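Local coordinates for type VI immunity protein Atu4351 (Agrobacterium fabrum, PDB 6ITW) that probably neutralises the cognate toxic effector of the type VI secretion system, so that the bacterium is not killed by its own weapon, at residues 172-177 and 187-192; 89-94 and 153-158. All coordinates share one frame; numbering follows the deposited sequence.

Interaction 1 (172-177 and 187-192); sequences SPKLHP and NMRPVD
Asn-187 lays its carboxamide alongside the backbone of Leu-175 and binds it at both ends. Asn-187 OD1 accepts from Leu-175 N (3.1 Å), and Asn-187 ND2 donates to Leu-175 O (2.7 Å), with that oxygen close to the amide plane. An amide suits the place because it offers an acceptor and a donor side by side, matching the C=O and N-H of a single residue. The side chain gets there with CG anti to the backbone N (chi1 -173°), and ND2 has a second acceptor in Gln-182 O. Its backbone joins in: Asn-187 O receives Lys-174 N at 2.6 Å, nearly head-on, so the loop leaving the strand at 174-175 is held through three bonds to one residue.

Next along, the two chains form an antiparallel ladder. Ser-172 and Arg-189 are a hydrogen-bonded pair, Ser-172 N to Arg-189 O (2.9 Å) and Arg-189 N to Ser-172 O (2.8 Å). Pro-173 and Met-188 make the following non-hydrogen-bonded pair, a position where proline's missing N-H costs no ladder bond. Their side chains lie side by side, Pro-173 CB against SE of the selenomethionine. On the face of Ser-172 and Arg-189, Ser-172 CB touches Val-191 CG2 at 3.5 Å, a place that suits a short side chain. Lys-174 CB lies over one face of the Arg-189 guanidinium and Lys-174 CE comes 3.6 Å from Arg-189 NH2, while the bent lysine chain keeps Lys-174 NZ 4.8 Å from Arg-189 NH2. Arg-189 NH1 bonds to Glu-186 O.

This two-stranded sheet of 169-173 and 188-192 is a surface hairpin with a long connection. Met-188 turns inward onto helix 155-162 and the loop before strand 94-99, while Asp-192 caps the start of helix 193-200 that follows directly.

Interaction 2 (89-94 and 153-158); sequences FSAFGK and LMFNRL
Phe-92 pushes its ring end against the start of helix 155-162, and the contact is tightest where Phe-92 CE1 lies 3.5 Å from Leu-158 CD1. Phe-92 CZ brings the ring edge to Phe-155 N, 3.9 Å away and near the ring plane; that N-H is bonded to Asp-145 OD1. With CG anti to the carbonyl carbon (chi1 -53°), the ring reaches out from the turn. A long, flat apolar group suits this buried place, since even the nearest CA atoms, of Ala-91 and Phe-155, are 7.5 Å apart. Beside it the small Ala-91 CB sits 3.7 Å from Phe-155 CE1.

Looser is the approach of Phe-92 CE1 to CE of the selenomethionine Met-154, at 4.1 Å. The exposed side of the helix, at Asn-156, lies outside the contact; Arg-157 also takes no part, its NH2 held by Leu-153 O and by a salt bridge to Asp-148.

Ser-90 to Gly-93 form a type I beta turn. Ser-90 OG accepts from Phe-92 N (3.1 Å), an ST turn, and also from Lys-94 N; glycine fits the positive phi (86°) of Gly-93. This is a 3:5 hairpin with a G1 bulge, joining strands 84-90 and 94-99 of the large sheet and presenting its turn to a C-terminal helix.

From the N terminus, the chain first runs through the hairpin turn at 89-94 in the GAD-like region. It then adds strands up to 113-116 to the large sheet, which is finished only by 207-209 and 218-221, and passes helix 128-137 before 153-158 returns to that turn, so interaction 2 closes a loop of 58 residues. Helix 155-162 leads on to strand 169-173, and interaction 1 closes a short loop of nine residues within the C-terminal family region. The two closures follow in series, neither nested nor crossed. They meet at Met-188, which touches Phe-92, Met-154 and Leu-158, tying the small sheet to both halves of interaction 2.

Interaction 1 (172-177 and 187-192)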
ATOM      1  N   SER A 172       4.658   2.345  13.254  1.00 32.83           N
ATOM      2  CA  SER A 172       5.166   3.633  12.832  1.00 34.96           C
ATOM      3  C   SER A 172       6.252   4.082  13.801  1.00 40.06           C
ATOM      4  O   SER A 172       6.160   3.819  15.008  1.00 35.23           O
ATOM      5  CB  SER A 172       4.030   4.670  12.806  1.00 32.45           C
ATOM      6  OG  SER A 172       4.465   5.937  12.313  1.00 36.43           O
ATOM      7  N   PRO A 173       7.277   4.775  13.315  1.00 39.38           N
ATOM      8  CA  PRO A 173       8.311   5.252  14.237  1.00 37.84           C
ATOM      9  C   PRO A 173       7.763   6.369  15.112  1.00 38.15           C
ATOM     10  O   PRO A 173       7.029   7.248  14.656  1.00 37.21           O
ATOM     11  CB  PRO A 173       9.439   5.737  13.311  1.00 37.69           C
ATOM     12  CG  PRO A 173       8.769   6.038  12.006  1.00 40.09           C
ATOM     13  CD  PRO A 173       7.519   5.191  11.921  1.00 35.07           C
ATOM     14  N   LYS A 174       8.089   6.282  16.402  1.00 37.54           N
ATOM     15  CA  LYS A 174       7.709   7.323  17.345  1.00 36.10           C
ATOM     16  C   LYS A 174       8.394   8.640  16.992  1.00 41.37           C
ATOM     17  O   LYS A 174       7.735   9.667  16.815  1.00 37.01           O
ATOM     18  CB  LYS A 174       8.076   6.881  18.767  1.00 44.06           C
ATOM     19  CG  LYS A 174       7.773   7.922  19.847  1.00 46.74           C
ATOM     20  CD  LYS A 174       8.864   7.964  20.920  1.00 58.48           C
ATOM     21  CE  LYS A 174       8.300   8.025  22.345  1.00 67.22           C
ATOM     22  NZ  LYS A 174       7.266   9.092  22.509  1.00 73.45           N
ATOM     23  N   LEU A 175       9.726   8.625  16.894  1.00 39.83           N
ATOM     24  CA  LEU A 175      10.517   9.751  16.409  1.00 38.72           C
ATOM     25  C   LEU A 175      10.990   9.441  14.993  1.00 35.95           C
ATOM     26  O   LEU A 175      11.769   8.505  14.796  1.00 37.24           O
ATOM     27  CB  LEU A 175      11.718  10.003  17.320  1.00 37.83           C
ATOM     28  CG  LEU A 175      12.616  11.123  16.805  1.00 42.72           C
ATOM     29  CD1 LEU A 175      11.763  12.355  16.516  1.00 44.86           C
ATOM     30  CD2 LEU A 175      13.733  11.445  17.801  1.00 42.61           C
ATOM     31  N   HIS A 176      10.555  10.234  14.019  1.00 38.25           N
ATOM     32  CA  HIS A 176      10.837   9.867  12.637  1.00 44.43           C
ATOM     33  C   HIS A 176      12.334   9.995  12.328  1.00 41.72           C
ATOM     34  O   HIS A 176      12.986  10.946  12.778  1.00 38.02           O
ATOM     35  CB  HIS A 176      10.027  10.714  11.641  1.00 41.06           C
ATOM     36  CG  HIS A 176      10.042  10.144  10.250  1.00 51.49           C
ATOM     37  ND1 HIS A 176      11.071  10.374   9.359  1.00 48.98           N
ATOM     38  CD2 HIS A 176       9.191   9.293   9.625  1.00 47.33           C
ATOM     39  CE1 HIS A 176      10.840   9.713   8.238  1.00 46.15           C
ATOM     40  NE2 HIS A 176       9.704   9.050   8.371  1.00 44.96           N
ATOM     41  N   PRO A 177      12.900   9.054  11.554  1.00 39.70           N
ATOM     42  CA  PRO A 177      14.330   9.134  11.192  1.00 44.23           C
ATOM     43  C   PRO A 177      14.790  10.485  10.663  1.00 44.63           C
ATOM     44  O   PRO A 177      15.907  10.915  10.976  1.00 40.01           O
ATOM     45  CB  PRO A 177      14.461   8.045  10.126  1.00 36.58           C
ATOM     46  CG  PRO A 177      13.452   7.006  10.559  1.00 40.73           C
ATOM     47  CD  PRO A 177      12.278   7.810  11.069  1.00 41.86           C
ATOM     48  N   ASN A 187      12.027   2.001  18.480  1.00 40.30           N
ATOM     49  CA  ASN A 187      11.397   3.281  18.165  1.00 41.64           C
ATOM     50  C   ASN A 187      10.056   3.113  17.441  1.00 41.46           C
ATOM     51  O   ASN A 187       9.429   4.112  17.069  1.00 40.24           O
ATOM     52  CB  ASN A 187      12.375   4.128  17.331  1.00 36.15           C
ATOM     53  CG  ASN A 187      11.884   5.553  17.079  1.00 42.30           C
ATOM     54  OD1 ASN A 187      11.309   6.204  17.960  1.00 42.49           O
ATOM     55  ND2 ASN A 187      12.108   6.040  15.854  1.00 40.06           N
HETATM   56  N   MSE A 188       9.603   1.882  17.232  1.00 35.15           N
HETATM   57  CA  MSE A 188       8.338   1.636  16.545  1.00 37.33           C
HETATM   58  C   MSE A 188       7.153   1.487  17.536  1.00 43.67           C
HETATM   59  O   MSE A 188       7.310   0.924  18.625  1.00 43.18           O
HETATM   60  CB  MSE A 188       8.470   0.381  15.687  1.00 33.85           C
HETATM   61  CG  MSE A 188       9.660   0.390  14.717  1.00 37.96           C
HETATM   62 SE   MSE A 188       9.580   1.836  13.395  0.80 30.85          SE
HETATM   63  CE  MSE A 188       8.252   1.087  12.164  1.00 31.95           C
ATOM     64  N   ARG A 189       5.978   1.981  17.158  1.00 36.79           N
ATOM     65  CA  ARG A 189       4.771   1.892  17.970  1.00 38.48           C
ATOM     66  C   ARG A 189       3.566   1.606  17.083  1.00 40.98           C
ATOM     67  O   ARG A 189       3.535   2.032  15.923  1.00 38.05           O
ATOM     68  CB  ARG A 189       4.490   3.189  18.740  1.00 38.56           C
ATOM     69  CG  ARG A 189       5.607   3.703  19.565  1.00 47.62           C
ATOM     70  CD  ARG A 189       5.760   2.915  20.845  1.00 51.22           C
ATOM     71  NE  ARG A 189       6.525   3.716  21.787  1.00 55.69           N
ATOM     72  CZ  ARG A 189       7.852   3.728  21.820  1.00 61.25           C
ATOM     73  NH1 ARG A 189       8.523   2.959  20.971  1.00 50.68           N
ATOM     74  NH2 ARG A 189       8.498   4.493  22.697  1.00 70.05           N
ATOM     75  N   PRO A 190       2.552   0.918  17.609  1.00 41.14           N
ATOM     76  CA  PRO A 190       1.288   0.768  16.861  1.00 40.03           C
ATOM     77  C   PRO A 190       0.465   2.047  16.958  1.00 35.74           C
ATOM     78  O   PRO A 190       0.298   2.605  18.045  1.00 43.09           O
ATOM     79  CB  PRO A 190       0.589  -0.404  17.567  1.00 40.28           C
ATOM     80  CG  PRO A 190       1.143  -0.374  18.998  1.00 37.38           C
ATOM     81  CD  PRO A 190       2.524   0.252  18.927  1.00 37.20           C
ATOM     82  N   VAL A 191      -0.014   2.543  15.810  1.00 31.16           N
ATOM     83  CA  VAL A 191      -0.730   3.816  15.745  1.00 33.49           C
ATOM     84  C   VAL A 191      -1.881   3.714  14.744  1.00 34.10           C
ATOM     85  O   VAL A 191      -1.922   2.828  13.888  1.00 34.36           O
ATOM     86  CB  VAL A 191       0.173   5.015  15.335  1.00 34.01           C
ATOM     87  CG1 VAL A 191       1.285   5.249  16.322  1.00 34.29           C
ATOM     88  CG2 VAL A 191       0.746   4.781  13.946  1.00 35.26           C
ATOM     89  N   ASP A 192      -2.811   4.659  14.852  1.00 29.22           N
ATOM     90  CA  ASP A 192      -3.861   4.832  13.864  1.00 32.12           C
ATOM     91  C   ASP A 192      -3.259   5.108  12.485  1.00 34.77           C
ATOM     92  O   ASP A 192      -2.484   6.053  12.315  1.00 32.96           O
ATOM     93  CB  ASP A 192      -4.762   5.984  14.291  1.00 26.98           C
ATOM     94  CG  ASP A 192      -5.852   6.257  13.299  1.00 34.23           C
ATOM     95  OD1 ASP A 192      -6.696   5.363  13.098  1.00 34.78           O
ATOM     96  OD2 ASP A 192      -5.876   7.360  12.721  1.00 37.49           O
TER

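Interaction 2 (89-94 and 153-158)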
ATOM      1  N   PHE A  89      -2.690  -2.104   2.827  1.00 33.74           N
ATOM      2  CA  PHE A  89      -1.311  -1.728   3.125  1.00 32.69           C
ATOM      3  C   PHE A  89      -0.618  -2.747   4.021  1.00 31.77           C
ATOM      4  O   PHE A  89      -1.241  -3.406   4.860  1.00 31.09           O
ATOM      5  CB  PHE A  89      -1.225  -0.327   3.762  1.00 29.67           C
ATOM      6  CG  PHE A  89      -2.335  -0.017   4.746  1.00 31.52           C
ATOM      7  CD1 PHE A  89      -2.193  -0.320   6.100  1.00 29.68           C
ATOM      8  CD2 PHE A  89      -3.499   0.628   4.322  1.00 32.60           C
ATOM      9  CE1 PHE A  89      -3.190   0.006   7.011  1.00 31.24           C
ATOM     10  CE2 PHE A  89      -4.502   0.965   5.228  1.00 32.33           C
ATOM     11  CZ  PHE A  89      -4.349   0.649   6.571  1.00 33.12           C
ATOM     12  N   SER A  90       0.696  -2.851   3.835  1.00 26.49           N
ATOM     13  CA  SER A  90       1.554  -3.610   4.733  1.00 26.71           C
ATOM     14  C   SER A  90       1.434  -3.132   6.169  1.00 30.62           C
ATOM     15  O   SER A  90       0.774  -2.123   6.459  1.00 29.53           O
ATOM     16  CB  SER A  90       3.015  -3.495   4.296  1.00 27.58           C
ATOM     17  OG  SER A  90       3.570  -2.266   4.756  1.00 30.21           O
ATOM     18  N   ALA A  91       2.124  -3.836   7.066  1.00 27.91           N
ATOM     19  CA  ALA A  91       2.160  -3.488   8.475  1.00 29.85           C
ATOM     20  C   ALA A  91       2.881  -2.169   8.752  1.00 33.91           C
ATOM     21  O   ALA A  91       2.750  -1.622   9.859  1.00 32.04           O
ATOM     22  CB  ALA A  91       2.844  -4.623   9.238  1.00 30.96           C
ATOM     23  N   PHE A  92       3.662  -1.667   7.794  1.00 31.11           N
ATOM     24  CA  PHE A  92       4.383  -0.409   7.932  1.00 30.68           C
ATOM     25  C   PHE A  92       3.786   0.701   7.067  1.00 32.71           C
ATOM     26  O   PHE A  92       4.437   1.727   6.839  1.00 36.21           O
ATOM     27  CB  PHE A  92       5.862  -0.611   7.600  1.00 33.93           C
ATOM     28  CG  PHE A  92       6.495  -1.735   8.378  1.00 37.78           C
ATOM     29  CD1 PHE A  92       7.073  -1.499   9.618  1.00 32.44           C
ATOM     30  CD2 PHE A  92       6.469  -3.032   7.889  1.00 35.70           C
ATOM     31  CE1 PHE A  92       7.619  -2.536  10.351  1.00 38.30           C
ATOM     32  CE2 PHE A  92       7.026  -4.076   8.619  1.00 36.66           C
ATOM     33  CZ  PHE A  92       7.603  -3.828   9.849  1.00 36.47           C
ATOM     34  N   GLY A  93       2.566   0.524   6.575  1.00 31.75           N
ATOM     35  CA  GLY A  93       1.916   1.619   5.878  1.00 30.74           C
ATOM     36  C   GLY A  93       2.245   1.711   4.409  1.00 34.17           C
ATOM     37  O   GLY A  93       1.949   2.730   3.781  1.00 35.20           O
ATOM     38  N   LYS A  94       2.848   0.676   3.832  1.00 32.88           N
ATOM     39  CA  LYS A  94       3.132   0.653   2.399  1.00 35.38           C
ATOM     40  C   LYS A  94       1.851   0.256   1.667  1.00 32.73           C
ATOM     41  O   LYS A  94       1.415  -0.900   1.745  1.00 29.96           O
ATOM     42  CB  LYS A  94       4.279  -0.315   2.103  1.00 34.19           C
ATOM     43  CG  LYS A  94       4.743  -0.395   0.652  1.00 33.94           C
ATOM     44  CD  LYS A  94       6.046  -1.188   0.569  1.00 40.85           C
ATOM     45  CE  LYS A  94       6.746  -1.071  -0.784  1.00 46.65           C
ATOM     46  NZ  LYS A  94       7.919  -2.018  -0.908  1.00 52.57           N
ATOM     47  N   LEU A 153      15.061  -7.446   9.164  1.00 46.89           N
ATOM     48  CA  LEU A 153      13.618  -7.251   9.072  1.00 42.16           C
ATOM     49  C   LEU A 153      12.988  -7.049  10.452  1.00 42.48           C
ATOM     50  O   LEU A 153      13.455  -7.587  11.460  1.00 43.82           O
ATOM     51  CB  LEU A 153      12.995  -8.439   8.353  1.00 41.58           C
ATOM     52  CG  LEU A 153      13.558  -8.575   6.928  1.00 45.14           C
ATOM     53  CD1 LEU A 153      12.896  -9.700   6.169  1.00 46.10           C
ATOM     54  CD2 LEU A 153      13.375  -7.284   6.166  1.00 44.97           C
HETATM   55  N   MSE A 154      11.928  -6.235  10.499  1.00 36.87           N
HETATM   56  CA  MSE A 154      11.337  -5.863  11.790  1.00 38.90           C
HETATM   57  C   MSE A 154       9.978  -6.507  12.137  1.00 38.31           C
HETATM   58  O   MSE A 154       9.590  -6.494  13.317  1.00 36.55           O
HETATM   59  CB  MSE A 154      11.172  -4.336  11.891  1.00 30.09           C
HETATM   60  CG  MSE A 154      12.454  -3.560  11.901  1.00 36.98           C
HETATM   61 SE   MSE A 154      12.135  -1.685  12.404  0.87 35.94          SE
HETATM   62  CE  MSE A 154      11.438  -1.046  10.710  1.00 32.86           C
ATOM     63  N   PHE A 155       9.250  -7.059  11.153  1.00 36.42           N
ATOM     64  CA  PHE A 155       7.858  -7.443  11.426  1.00 41.28           C
ATOM     65  C   PHE A 155       7.744  -8.445  12.578  1.00 39.51           C
ATOM     66  O   PHE A 155       6.982  -8.221  13.527  1.00 39.55           O
ATOM     67  CB  PHE A 155       7.159  -8.010  10.192  1.00 37.81           C
ATOM     68  CG  PHE A 155       5.729  -8.427  10.478  1.00 40.86           C
ATOM     69  CD1 PHE A 155       4.731  -7.465  10.625  1.00 36.61           C
ATOM     70  CD2 PHE A 155       5.392  -9.765  10.657  1.00 37.71           C
ATOM     71  CE1 PHE A 155       3.413  -7.831  10.910  1.00 36.49           C
ATOM     72  CE2 PHE A 155       4.075 -10.136  10.944  1.00 35.31           C
ATOM     73  CZ  PHE A 155       3.086  -9.172  11.067  1.00 34.71           C
ATOM     74  N   ASN A 156       8.480  -9.562  12.514  1.00 37.43           N
ATOM     75  CA  ASN A 156       8.311 -10.619  13.519  1.00 41.69           C
ATOM     76  C   ASN A 156       8.572 -10.110  14.931  1.00 41.90           C
ATOM     77  O   ASN A 156       7.785 -10.371  15.851  1.00 44.46           O
ATOM     78  CB  ASN A 156       9.220 -11.799  13.202  1.00 40.96           C
ATOM     79  CG  ASN A 156       8.755 -12.561  11.983  1.00 40.27           C
ATOM     80  OD1 ASN A 156       7.617 -12.405  11.539  1.00 41.26           O
ATOM     81  ND2 ASN A 156       9.634 -13.371  11.421  1.00 38.22           N
ATOM     82  N   ARG A 157       9.656  -9.357  15.122  1.00 42.45           N
ATOM     83  CA  ARG A 157       9.913  -8.799  16.447  1.00 42.27           C
ATOM     84  C   ARG A 157       8.815  -7.825  16.860  1.00 42.07           C
ATOM     85  O   ARG A 157       8.425  -7.780  18.034  1.00 44.21           O
ATOM     86  CB  ARG A 157      11.284  -8.125  16.479  1.00 41.88           C
ATOM     87  CG  ARG A 157      12.462  -9.094  16.354  1.00 47.50           C
ATOM     88  CD  ARG A 157      13.797  -8.340  16.335  1.00 47.65           C
ATOM     89  NE  ARG A 157      14.064  -7.791  15.012  1.00 50.64           N
ATOM     90  CZ  ARG A 157      14.795  -6.704  14.776  1.00 47.57           C
ATOM     91  NH1 ARG A 157      15.333  -6.022  15.780  1.00 43.60           N
ATOM     92  NH2 ARG A 157      14.966  -6.284  13.532  1.00 40.24           N
ATOM     93  N   LEU A 158       8.290  -7.039  15.911  1.00 43.20           N
ATOM     94  CA  LEU A 158       7.250  -6.086  16.284  1.00 43.22           C
ATOM     95  C   LEU A 158       5.944  -6.802  16.622  1.00 41.07           C
ATOM     96  O   LEU A 158       5.257  -6.431  17.581  1.00 40.08           O
ATOM     97  CB  LEU A 158       7.049  -5.061  15.172  1.00 40.71           C
ATOM     98  CG  LEU A 158       8.203  -4.080  14.940  1.00 42.02           C
ATOM     99  CD1 LEU A 158       7.800  -3.135  13.834  1.00 35.02           C
ATOM    100  CD2 LEU A 158       8.619  -3.296  16.228  1.00 33.68           C
TER